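Side-chain contacts in adenylyltransferase and sulfurtransferase uba4 (Chaetomium thermophilum, PDB 6YUB), which probably adenylylates and thiolates ubiquitin-like sulfur carriers for tRNA wobble-uridine thiolation and molybdenum cofactor synthesis, its adenylyltransferase part being described here: residues B[96-99]-B[105-108]; B[275-278]-B[283-286]; B[16-21]-B[27-32]. One frame throughout, in Å; residues are numbered along the deposited sequence.

The three contacts illustrate how chemistry follows place in the fold. Contact 3 is buried and polar, two side-chain amides meeting between helices 9-19 and 25-33; contact 1 is partly buried and apolar, a tyrosine ring laid against helix 89-100; contact 2 is a surface contact between loop arms flanking zinc-binding cysteines, carried by a backbone bond. Contacts 1 and 3 share a neighbour: helix 46-56 receives L97 and Y106 along its side and offers the A56 carbonyl to both glutamines of contact 3. Their nearest atoms are about 9 Å apart. Contact 2 lies across the chain's centre from contact 1, with about 39 Å between the centres of the two.

Contact 1: residues B[96-99]-B[105-108]; sequences HLIE and VYVP
The last turns of helix 89-100 run beside strand 105-109 so that I98 CA and Y106 CA, the nearest such pair, stand 8.4 Å apart, with no hydrogen bond crossing the gap. Helix and strand form the second half of a beta-alpha-beta crossover in the Rossmann-like fold of the ThiF family: strand 60-64 leads through the helix to strand 105-109, the outermost strand at this end of the sheet within the chain. The space between the two backbones is filled by the ring of Y106. Two neighbouring helix residues press on it from the same side of its plane, L97 toward its CE1 half and I98 toward its CE2 half. L97 touches it twice, CB lying 3.6 Å from Y106 CE1 and the CD1 methyl 3.7 Å from the same ring carbon. That second touch depends on the leucine branch being extended, with CD1 anti to CA (chi2 180°), which carries the methyl alongside the CD1-CE1 bond of the ring. Toward the other half of the ring, I98 CG1 comes within 3.8 Å of Y106 CE2. Both side chains approach the ring at a slant, neither squarely over a face nor at an edge. L97 and Y106 also reach A54 of helix 46-56, so the same apolar layer joins two helices to the edge strand. The phenol oxygen ends the series: Y106 OH passes 3.4 Å from L97 O without bonding to it, and is hydrogen-bonded instead to N101 O, just beyond the helix end.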
ATOM      1  N   HIS B  96      -1.809 -10.266  21.961  1.00 38.51           N
ATOM      2  CA  HIS B  96      -2.700 -10.321  20.807  1.00 33.53           C
ATOM      3  C   HIS B  96      -2.304 -11.435  19.847  1.00 29.93           C
ATOM      4  O   HIS B  96      -3.171 -12.070  19.239  1.00 31.89           O
ATOM      5  CB  HIS B  96      -2.701  -8.970  20.090  1.00 34.36           C
ATOM      6  CG  HIS B  96      -3.552  -8.936  18.858  1.00 31.75           C
ATOM      7  ND1 HIS B  96      -4.901  -9.220  18.875  1.00 34.41           N
ATOM      8  CD2 HIS B  96      -3.244  -8.644  17.571  1.00 32.45           C
ATOM      9  CE1 HIS B  96      -5.387  -9.106  17.651  1.00 36.86           C
ATOM     10  NE2 HIS B  96      -4.403  -8.753  16.844  1.00 37.01           N
ATOM     11  N   LEU B  97      -1.005 -11.689  19.690  1.00 34.26           N
ATOM     12  CA  LEU B  97      -0.578 -12.796  18.840  1.00 35.87           C
ATOM     13  C   LEU B  97      -1.088 -14.124  19.384  1.00 27.76           C
ATOM     14  O   LEU B  97      -1.572 -14.970  18.628  1.00 28.08           O
ATOM     15  CB  LEU B  97       0.946 -12.815  18.720  1.00 30.38           C
ATOM     16  CG  LEU B  97       1.598 -11.560  18.140  1.00 32.26           C
ATOM     17  CD1 LEU B  97       3.116 -11.723  18.091  1.00 33.85           C
ATOM     18  CD2 LEU B  97       1.057 -11.230  16.759  1.00 32.72           C
ATOM     19  N   ILE B  98      -0.984 -14.325  20.700  1.00 35.35           N
ATOM     20  CA  ILE B  98      -1.499 -15.547  21.311  1.00 29.96           C
ATOM     21  C   ILE B  98      -2.995 -15.682  21.051  1.00 34.93           C
ATOM     22  O   ILE B  98      -3.505 -16.789  20.852  1.00 32.45           O
ATOM     23  CB  ILE B  98      -1.172 -15.564  22.815  1.00 30.08           C
ATOM     24  CG1 ILE B  98       0.329 -15.816  23.010  1.00 29.35           C
ATOM     25  CG2 ILE B  98      -2.004 -16.617  23.539  1.00 27.19           C
ATOM     26  CD1 ILE B  98       0.820 -15.553  24.411  1.00 31.01           C
ATOM     27  N   GLU B  99      -3.719 -14.559  21.037  1.00 35.83           N
ATOM     28  CA  GLU B  99      -5.128 -14.600  20.671  1.00 38.86           C
ATOM     29  C   GLU B  99      -5.310 -15.099  19.246  1.00 38.65           C
ATOM     30  O   GLU B  99      -6.182 -15.938  18.979  1.00 34.15           O
ATOM     31  CB  GLU B  99      -5.756 -13.215  20.830  1.00 42.73           C
ATOM     32  CG  GLU B  99      -5.935 -12.766  22.273  1.00 41.86           C
ATOM     33  CD  GLU B  99      -6.644 -11.426  22.375  1.00 45.87           C
ATOM     34  OE1 GLU B  99      -6.424 -10.567  21.499  1.00 46.81           O
ATOM     35  OE2 GLU B  99      -7.434 -11.237  23.326  1.00 54.37           O
ATOM     36  N   VAL B 105       5.624 -20.469  19.153  1.00 40.89           N
ATOM     37  CA  VAL B 105       6.390 -20.052  20.323  1.00 35.52           C
ATOM     38  C   VAL B 105       6.806 -18.600  20.134  1.00 40.09           C
ATOM     39  O   VAL B 105       7.371 -18.233  19.093  1.00 34.30           O
ATOM     40  CB  VAL B 105       7.617 -20.954  20.530  1.00 37.26           C
ATOM     41  CG1 VAL B 105       8.458 -20.448  21.696  1.00 37.42           C
ATOM     42  CG2 VAL B 105       7.189 -22.393  20.762  1.00 40.80           C
ATOM     43  N   TYR B 106       6.525 -17.770  21.135  1.00 33.42           N
ATOM     44  CA  TYR B 106       6.854 -16.348  21.096  1.00 35.01           C
ATOM     45  C   TYR B 106       7.979 -16.070  22.080  1.00 31.19           C
ATOM     46  O   TYR B 106       7.894 -16.458  23.244  1.00 33.66           O
ATOM     47  CB  TYR B 106       5.623 -15.495  21.416  1.00 29.97           C
ATOM     48  CG  TYR B 106       4.475 -15.739  20.461  1.00 29.81           C
ATOM     49  CD1 TYR B 106       4.487 -15.201  19.179  1.00 34.93           C
ATOM     50  CD2 TYR B 106       3.384 -16.514  20.833  1.00 32.12           C
ATOM     51  CE1 TYR B 106       3.448 -15.424  18.298  1.00 32.38           C
ATOM     52  CE2 TYR B 106       2.335 -16.740  19.956  1.00 31.76           C
ATOM     53  CZ  TYR B 106       2.378 -16.193  18.687  1.00 32.00           C
ATOM     54  OH  TYR B 106       1.342 -16.411  17.799  1.00 33.30           O
ATOM     55  N   VAL B 107       9.031 -15.412  21.606  1.00 29.03           N
ATOM     56  CA  VAL B 107      10.231 -15.166  22.388  1.00 32.68           C
ATOM     57  C   VAL B 107      10.408 -13.661  22.532  1.00 32.07           C
ATOM     58  O   VAL B 107      10.836 -12.981  21.599  1.00 35.11           O
ATOM     59  CB  VAL B 107      11.470 -15.811  21.735  1.00 35.41           C
ATOM     60  CG1 VAL B 107      12.682 -15.654  22.638  1.00 37.09           C
ATOM     61  CG2 VAL B 107      11.207 -17.274  21.428  1.00 30.37           C
ATOM     62  N   PRO B 108      10.089 -13.098  23.693  1.00 30.73           N
ATOM     63  CA  PRO B 108      10.256 -11.652  23.872  1.00 34.29           C
ATOM     64  C   PRO B 108      11.656 -11.272  24.330  1.00 37.05           C
ATOM     65  O   PRO B 108      12.284 -11.949  25.145  1.00 39.73           O
ATOM     66  CB  PRO B 108       9.217 -11.323  24.953  1.00 34.44           C
ATOM     67  CG  PRO B 108       9.185 -12.564  25.797  1.00 35.31           C
ATOM     68  CD  PRO B 108       9.429 -13.728  24.857  1.00 31.23           C
TER

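Contact 2: residues B[275-278]-B[283-286]; sequences RKKD and GENS
The zinc site of this ThiF-family domain, four cysteines supplied by two CxxC motifs, includes C279 and C282, and K277 and G283 meet on the two loop arms that flank this second pair. C184 and C187 complete the metal's ligands. The arms are joined by one backbone bond: E284 N donates to K277 O across 2.7 Å, with an N-H...O angle of 156° and the donor tilted 31° out of the carbonyl plane. Next to this bond the main chain of G283 passes close to the other arm. Its CA packs 3.5 Å from K276 O and 3.4 Å from K277 O, and the two oxygens occupy the side on which a side-chain carbon would start, so the bare CA lets the loop close tightly next to the cysteines. After this point the chain reverses in a type II turn from G283 to S286, whose closing bond, S286 N to G283 O, is weak. S286 OG lies within hydrogen-bonding reach of both F280 O and A281 O, which would have to share its one hydrogen, while the guanidinium of R275 bonds to T172 O, P173 O and V176 O, tying this arm to another loop. Charged side chains dress the exposed surface. K276 NZ folds round to a salt bridge with D278 OD1 of its own arm, 3.1 Å away, whose hydrogen bond is weak. K277 and E284 lie side by side and point the same way, each with CG anti to the backbone N (chi1 -167° in K277). One touch joins them, K277 CG to the carboxylate oxygen E284 OE1 at 4.1 Å, yet the charges do not join: K277 NZ stops 5.2 Å from E284 OE1.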
ATOM      1  N   ARG B 275      25.691  -6.409  -4.674  1.00 52.18           N
ATOM      2  CA  ARG B 275      26.737  -6.065  -3.721  1.00 50.30           C
ATOM      3  C   ARG B 275      27.800  -5.199  -4.385  1.00 49.00           C
ATOM      4  O   ARG B 275      28.289  -5.515  -5.470  1.00 49.11           O
ATOM      5  CB  ARG B 275      27.369  -7.342  -3.158  1.00 47.46           C
ATOM      6  CG  ARG B 275      28.714  -7.126  -2.476  1.00 51.20           C
ATOM      7  CD  ARG B 275      29.199  -8.404  -1.808  1.00 46.18           C
ATOM      8  NE  ARG B 275      28.369  -8.760  -0.659  1.00 45.01           N
ATOM      9  CZ  ARG B 275      28.504  -9.879   0.044  1.00 45.26           C
ATOM     10  NH1 ARG B 275      29.433 -10.767  -0.283  1.00 45.45           N
ATOM     11  NH2 ARG B 275      27.703 -10.114   1.074  1.00 47.98           N
ATOM     12  N   LYS B 276      28.145  -4.096  -3.728  1.00 43.94           N
ATOM     13  CA  LYS B 276      29.207  -3.228  -4.216  1.00 49.88           C
ATOM     14  C   LYS B 276      30.566  -3.764  -3.785  1.00 49.24           C
ATOM     15  O   LYS B 276      30.747  -4.206  -2.646  1.00 44.80           O
ATOM     16  CB  LYS B 276      29.019  -1.799  -3.703  1.00 59.75           C
ATOM     17  CG  LYS B 276      27.993  -0.992  -4.494  1.00 64.61           C
ATOM     18  CD  LYS B 276      27.970   0.473  -4.064  1.00 75.01           C
ATOM     19  CE  LYS B 276      29.261   1.199  -4.435  1.00 84.80           C
ATOM     20  NZ  LYS B 276      29.722   2.096  -3.334  1.00 89.51           N
ATOM     21  N   LYS B 277      31.527  -3.725  -4.708  1.00 55.01           N
ATOM     22  CA  LYS B 277      32.845  -4.279  -4.427  1.00 61.01           C
ATOM     23  C   LYS B 277      33.564  -3.495  -3.338  1.00 60.16           C
ATOM     24  O   LYS B 277      34.407  -4.055  -2.629  1.00 63.09           O
ATOM     25  CB  LYS B 277      33.684  -4.307  -5.709  1.00 60.49           C
ATOM     26  CG  LYS B 277      34.946  -5.147  -5.596  1.00 63.74           C
ATOM     27  CD  LYS B 277      35.410  -5.667  -6.951  1.00 66.89           C
ATOM     28  CE  LYS B 277      35.954  -4.555  -7.837  1.00 69.62           C
ATOM     29  NZ  LYS B 277      36.790  -5.096  -8.948  1.00 75.08           N
ATOM     30  N   ASP B 278      33.238  -2.215  -3.177  1.00 47.84           N
ATOM     31  CA  ASP B 278      33.913  -1.354  -2.216  1.00 53.80           C
ATOM     32  C   ASP B 278      33.011  -0.971  -1.043  1.00 46.90           C
ATOM     33  O   ASP B 278      33.209   0.064  -0.409  1.00 43.96           O
ATOM     34  CB  ASP B 278      34.430  -0.090  -2.896  1.00 56.61           C
ATOM     35  CG  ASP B 278      33.303   0.815  -3.371  1.00 60.28           C
ATOM     36  OD1 ASP B 278      32.189   0.299  -3.620  1.00 56.24           O
ATOM     37  OD2 ASP B 278      33.533   2.038  -3.490  1.00 64.14           O
ATOM     38  N   GLY B 283      31.841  -5.314   1.270  1.00 47.32           N
ATOM     39  CA  GLY B 283      32.711  -5.246   0.120  1.00 49.63           C
ATOM     40  C   GLY B 283      34.057  -5.905   0.344  1.00 52.40           C
ATOM     41  O   GLY B 283      34.348  -6.480   1.392  1.00 44.41           O
ATOM     42  N   GLU B 284      34.895  -5.813  -0.689  1.00 49.06           N
ATOM     43  CA  GLU B 284      36.246  -6.351  -0.620  1.00 56.78           C
ATOM     44  C   GLU B 284      37.061  -5.595   0.421  1.00 57.22           C
ATOM     45  O   GLU B 284      36.907  -4.383   0.595  1.00 58.90           O
ATOM     46  CB  GLU B 284      36.912  -6.253  -1.994  1.00 61.02           C
ATOM     47  CG  GLU B 284      38.141  -7.127  -2.177  1.00 66.49           C
ATOM     48  CD  GLU B 284      38.626  -7.147  -3.616  1.00 72.90           C
ATOM     49  OE1 GLU B 284      38.721  -6.061  -4.231  1.00 72.65           O
ATOM     50  OE2 GLU B 284      38.898  -8.250  -4.138  1.00 76.12           O
ATOM     51  N   ASN B 285      37.926  -6.324   1.123  1.00 54.36           N
ATOM     52  CA  ASN B 285      38.832  -5.737   2.110  1.00 58.88           C
ATOM     53  C   ASN B 285      38.078  -5.044   3.241  1.00 54.00           C
ATOM     54  O   ASN B 285      38.605  -4.130   3.885  1.00 52.32           O
ATOM     55  CB  ASN B 285      39.800  -4.748   1.451  1.00 53.38           C
ATOM     56  CG  ASN B 285      40.630  -5.387   0.364  1.00 58.16           C
ATOM     57  OD1 ASN B 285      41.073  -6.526   0.498  1.00 64.42           O
ATOM     58  ND2 ASN B 285      40.841  -4.657  -0.728  1.00 58.56           N
ATOM     59  N   SER B 286      36.841  -5.464   3.494  1.00 46.68           N
ATOM     60  CA  SER B 286      36.079  -4.891   4.594  1.00 41.58           C
ATOM     61  C   SER B 286      36.819  -5.100   5.910  1.00 42.30           C
ATOM     62  O   SER B 286      37.376  -6.170   6.165  1.00 43.77           O
ATOM     63  CB  SER B 286      34.688  -5.520   4.668  1.00 42.88           C
ATOM     64  OG  SER B 286      33.903  -4.882   5.655  1.00 37.65           O
TER

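Contact 3: residues B[16-21]-B[27-32]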
ATOM      1  N   SER B  16      -5.641 -24.999   6.639  1.00 32.44           N
ATOM      2  CA  SER B  16      -6.135 -25.648   5.430  1.00 34.92           C
ATOM      3  C   SER B  16      -6.298 -24.662   4.279  1.00 40.62           C
ATOM      4  O   SER B  16      -6.013 -24.997   3.123  1.00 36.68           O
ATOM      5  CB  SER B  16      -7.469 -26.339   5.724  1.00 31.57           C
ATOM      6  OG  SER B  16      -8.391 -25.423   6.298  1.00 39.18           O
ATOM      7  N   ARG B  17      -6.763 -23.445   4.569  1.00 34.48           N
ATOM      8  CA  ARG B  17      -7.080 -22.507   3.500  1.00 38.99           C
ATOM      9  C   ARG B  17      -5.828 -21.992   2.791  1.00 38.45           C
ATOM     10  O   ARG B  17      -5.879 -21.703   1.589  1.00 36.88           O
ATOM     11  CB  ARG B  17      -7.892 -21.336   4.054  1.00 50.39           C
ATOM     12  CG  ARG B  17      -9.277 -21.706   4.578  1.00 65.80           C
ATOM     13  CD  ARG B  17     -10.203 -22.217   3.475  1.00 77.49           C
ATOM     14  NE  ARG B  17      -9.939 -21.607   2.172  1.00 84.48           N
ATOM     15  CZ  ARG B  17     -10.462 -20.457   1.749  1.00 90.68           C
ATOM     16  NH1 ARG B  17     -11.286 -19.764   2.524  1.00 94.06           N
ATOM     17  NH2 ARG B  17     -10.153 -19.999   0.547  1.00 92.24           N
ATOM     18  N   GLN B  18      -4.704 -21.866   3.499  1.00 41.85           N
ATOM     19  CA  GLN B  18      -3.497 -21.339   2.872  1.00 42.99           C
ATOM     20  C   GLN B  18      -2.616 -22.428   2.271  1.00 34.03           C
ATOM     21  O   GLN B  18      -1.862 -22.154   1.332  1.00 41.02           O
ATOM     22  CB  GLN B  18      -2.687 -20.509   3.877  1.00 41.69           C
ATOM     23  CG  GLN B  18      -2.019 -21.288   4.995  1.00 41.23           C
ATOM     24  CD  GLN B  18      -1.089 -20.415   5.833  1.00 48.37           C
ATOM     25  OE1 GLN B  18      -1.168 -19.187   5.792  1.00 47.67           O
ATOM     26  NE2 GLN B  18      -0.203 -21.049   6.592  1.00 39.86           N
ATOM     27  N   MET B  19      -2.694 -23.659   2.781  1.00 37.80           N
ATOM     28  CA  MET B  19      -1.916 -24.745   2.200  1.00 35.84           C
ATOM     29  C   MET B  19      -2.364 -25.063   0.780  1.00 36.82           C
ATOM     30  O   MET B  19      -1.553 -25.503  -0.041  1.00 31.93           O
ATOM     31  CB  MET B  19      -2.029 -26.001   3.066  1.00 37.40           C
ATOM     32  CG  MET B  19      -1.213 -25.952   4.337  1.00 37.42           C
ATOM     33  SD  MET B  19      -1.656 -27.248   5.503  1.00 47.75           S
ATOM     34  CE  MET B  19      -0.808 -28.660   4.814  1.00 38.40           C
ATOM     35  N   ILE B  20      -3.645 -24.858   0.470  1.00 44.15           N
ATOM     36  CA  ILE B  20      -4.158 -25.176  -0.859  1.00 42.77           C
ATOM     37  C   ILE B  20      -3.686 -24.187  -1.909  1.00 40.37           C
ATOM     38  O   ILE B  20      -3.848 -24.446  -3.105  1.00 45.47           O
ATOM     39  CB  ILE B  20      -5.698 -25.243  -0.814  1.00 41.37           C
ATOM     40  CG1 ILE B  20      -6.221 -26.214  -1.872  1.00 48.99           C
ATOM     41  CG2 ILE B  20      -6.309 -23.862  -1.015  1.00 44.15           C
ATOM     42  CD1 ILE B  20      -5.954 -27.674  -1.553  1.00 50.04           C
ATOM     43  N   VAL B  21      -3.101 -23.065  -1.500  1.00 37.35           N
ATOM     44  CA  VAL B  21      -2.532 -22.126  -2.475  1.00 39.84           C
ATOM     45  C   VAL B  21      -1.426 -22.825  -3.252  1.00 38.04           C
ATOM     46  O   VAL B  21      -0.607 -23.545  -2.650  1.00 39.53           O
ATOM     47  CB  VAL B  21      -1.996 -20.872  -1.762  1.00 40.35           C
ATOM     48  CG1 VAL B  21      -1.194 -20.006  -2.722  1.00 39.55           C
ATOM     49  CG2 VAL B  21      -3.141 -20.079  -1.146  1.00 40.02           C
ATOM     50  N   GLU B  27       4.507 -29.111   2.362  1.00 41.50           N
ATOM     51  CA  GLU B  27       5.913 -28.735   2.471  1.00 37.81           C
ATOM     52  C   GLU B  27       6.056 -27.260   2.818  1.00 32.43           C
ATOM     53  O   GLU B  27       6.885 -26.887   3.659  1.00 32.94           O
ATOM     54  CB  GLU B  27       6.639 -29.058   1.167  1.00 39.82           C
ATOM     55  N   GLY B  28       5.249 -26.406   2.185  1.00 30.50           N
ATOM     56  CA  GLY B  28       5.315 -24.989   2.487  1.00 30.79           C
ATOM     57  C   GLY B  28       4.942 -24.690   3.926  1.00 35.22           C
ATOM     58  O   GLY B  28       5.569 -23.854   4.579  1.00 32.85           O
ATOM     59  N   GLN B  29       3.922 -25.383   4.444  1.00 34.69           N
ATOM     60  CA  GLN B  29       3.476 -25.132   5.807  1.00 31.31           C
ATOM     61  C   GLN B  29       4.513 -25.591   6.823  1.00 28.93           C
ATOM     62  O   GLN B  29       4.777 -24.892   7.808  1.00 33.17           O
ATOM     63  CB  GLN B  29       2.139 -25.833   6.056  1.00 36.56           C
ATOM     64  CG  GLN B  29       1.496 -25.445   7.371  1.00 34.43           C
ATOM     65  CD  GLN B  29       1.182 -23.965   7.438  1.00 32.14           C
ATOM     66  OE1 GLN B  29       0.590 -23.404   6.519  1.00 33.99           O
ATOM     67  NE2 GLN B  29       1.593 -23.319   8.524  1.00 33.97           N
ATOM     68  N   LEU B  30       5.101 -26.772   6.617  1.00 31.78           N
ATOM     69  CA  LEU B  30       6.137 -27.244   7.528  1.00 29.29           C
ATOM     70  C   LEU B  30       7.334 -26.303   7.549  1.00 30.47           C
ATOM     71  O   LEU B  30       7.978 -26.144   8.592  1.00 35.25           O
ATOM     72  CB  LEU B  30       6.587 -28.650   7.137  1.00 31.37           C
ATOM     73  CG  LEU B  30       5.592 -29.778   7.406  1.00 40.03           C
ATOM     74  CD1 LEU B  30       6.065 -31.072   6.761  1.00 40.20           C
ATOM     75  CD2 LEU B  30       5.384 -29.969   8.904  1.00 31.23           C
ATOM     76  N   ARG B  31       7.646 -25.672   6.413  1.00 32.51           N
ATOM     77  CA  ARG B  31       8.761 -24.734   6.367  1.00 29.45           C
ATOM     78  C   ARG B  31       8.480 -23.504   7.220  1.00 30.11           C
ATOM     79  O   ARG B  31       9.394 -22.946   7.842  1.00 29.87           O
ATOM     80  CB  ARG B  31       9.058 -24.335   4.926  1.00 29.21           C
ATOM     81  CG  ARG B  31       9.857 -25.381   4.175  1.00 36.28           C
ATOM     82  CD  ARG B  31       9.914 -25.095   2.685  1.00 37.46           C
ATOM     83  NE  ARG B  31      10.549 -26.192   1.959  1.00 42.41           N
ATOM     84  CZ  ARG B  31      10.733 -26.219   0.642  1.00 44.92           C
ATOM     85  NH1 ARG B  31      10.328 -25.204  -0.109  1.00 43.09           N
ATOM     86  NH2 ARG B  31      11.321 -27.263   0.079  1.00 44.29           N
ATOM     87  N   LEU B  32       7.224 -23.047   7.250  1.00 31.48           N
ATOM     88  CA  LEU B  32       6.868 -21.971   8.170  1.00 34.09           C
ATOM     89  C   LEU B  32       6.986 -22.436   9.620  1.00 32.29           C
ATOM     90  O   LEU B  32       7.582 -21.751  10.460  1.00 31.96           O
ATOM     91  CB  LEU B  32       5.453 -21.477   7.880  1.00 33.89           C
ATOM     92  CG  LEU B  32       5.217 -20.834   6.520  1.00 33.43           C
ATOM     93  CD1 LEU B  32       3.733 -20.528   6.333  1.00 31.96           C
ATOM     94  CD2 LEU B  32       6.064 -19.574   6.357  1.00 33.07           C
TER
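Two consecutive helices joined by a short connection draw together at M19 and Q29, whose CA atoms are 6.5 Å apart, the closest such pair between 16-21 and 27-32. Across this gap the principal contact is polar: Q18 NE2 donates to Q29 OE1 with an N-H...O angle of 152°. The modelled separation of these two atoms, 2.5 Å, is very short and its exact value is doubtful. The side chains cross at about a right angle, but their amide planes are only 24° apart, so the two groups lie nearly in a common plane. Q18 reaches over by placing CG between its backbone N and carbonyl carbon (chi1 70°) and then running out straight, whereas Q29 bends at chi2 to turn its amide back toward Q18. Helices 9-19 and 25-33 precede strand 36-40, the first strand of the Rossmann-like sheet, and the glutamines bind them to that fold through helix 46-56: Q18 NE2 and Q29 NE2 both donate to A56 O, at the end of that helix. The convergence explains why the two nitrogens, both donors, come within 3.5 Å of each other. A leucine in place of Q29 has neither the oxygen nor the NH2, and would probably leave the buried Q18 amide freer to turn and A56 O with one donor fewer. Beside the amides the packing is apolar. M19 CG touches Q29 CB at 3.8 Å, and M19 SD follows at 4.1 Å from Q29 CG, lying across the stem of the glutamine. From the next turn, L32 packs on L226 and V227 of helix 208-228 and brings its CD1 methyl 4.0 Å from Q18 NE2.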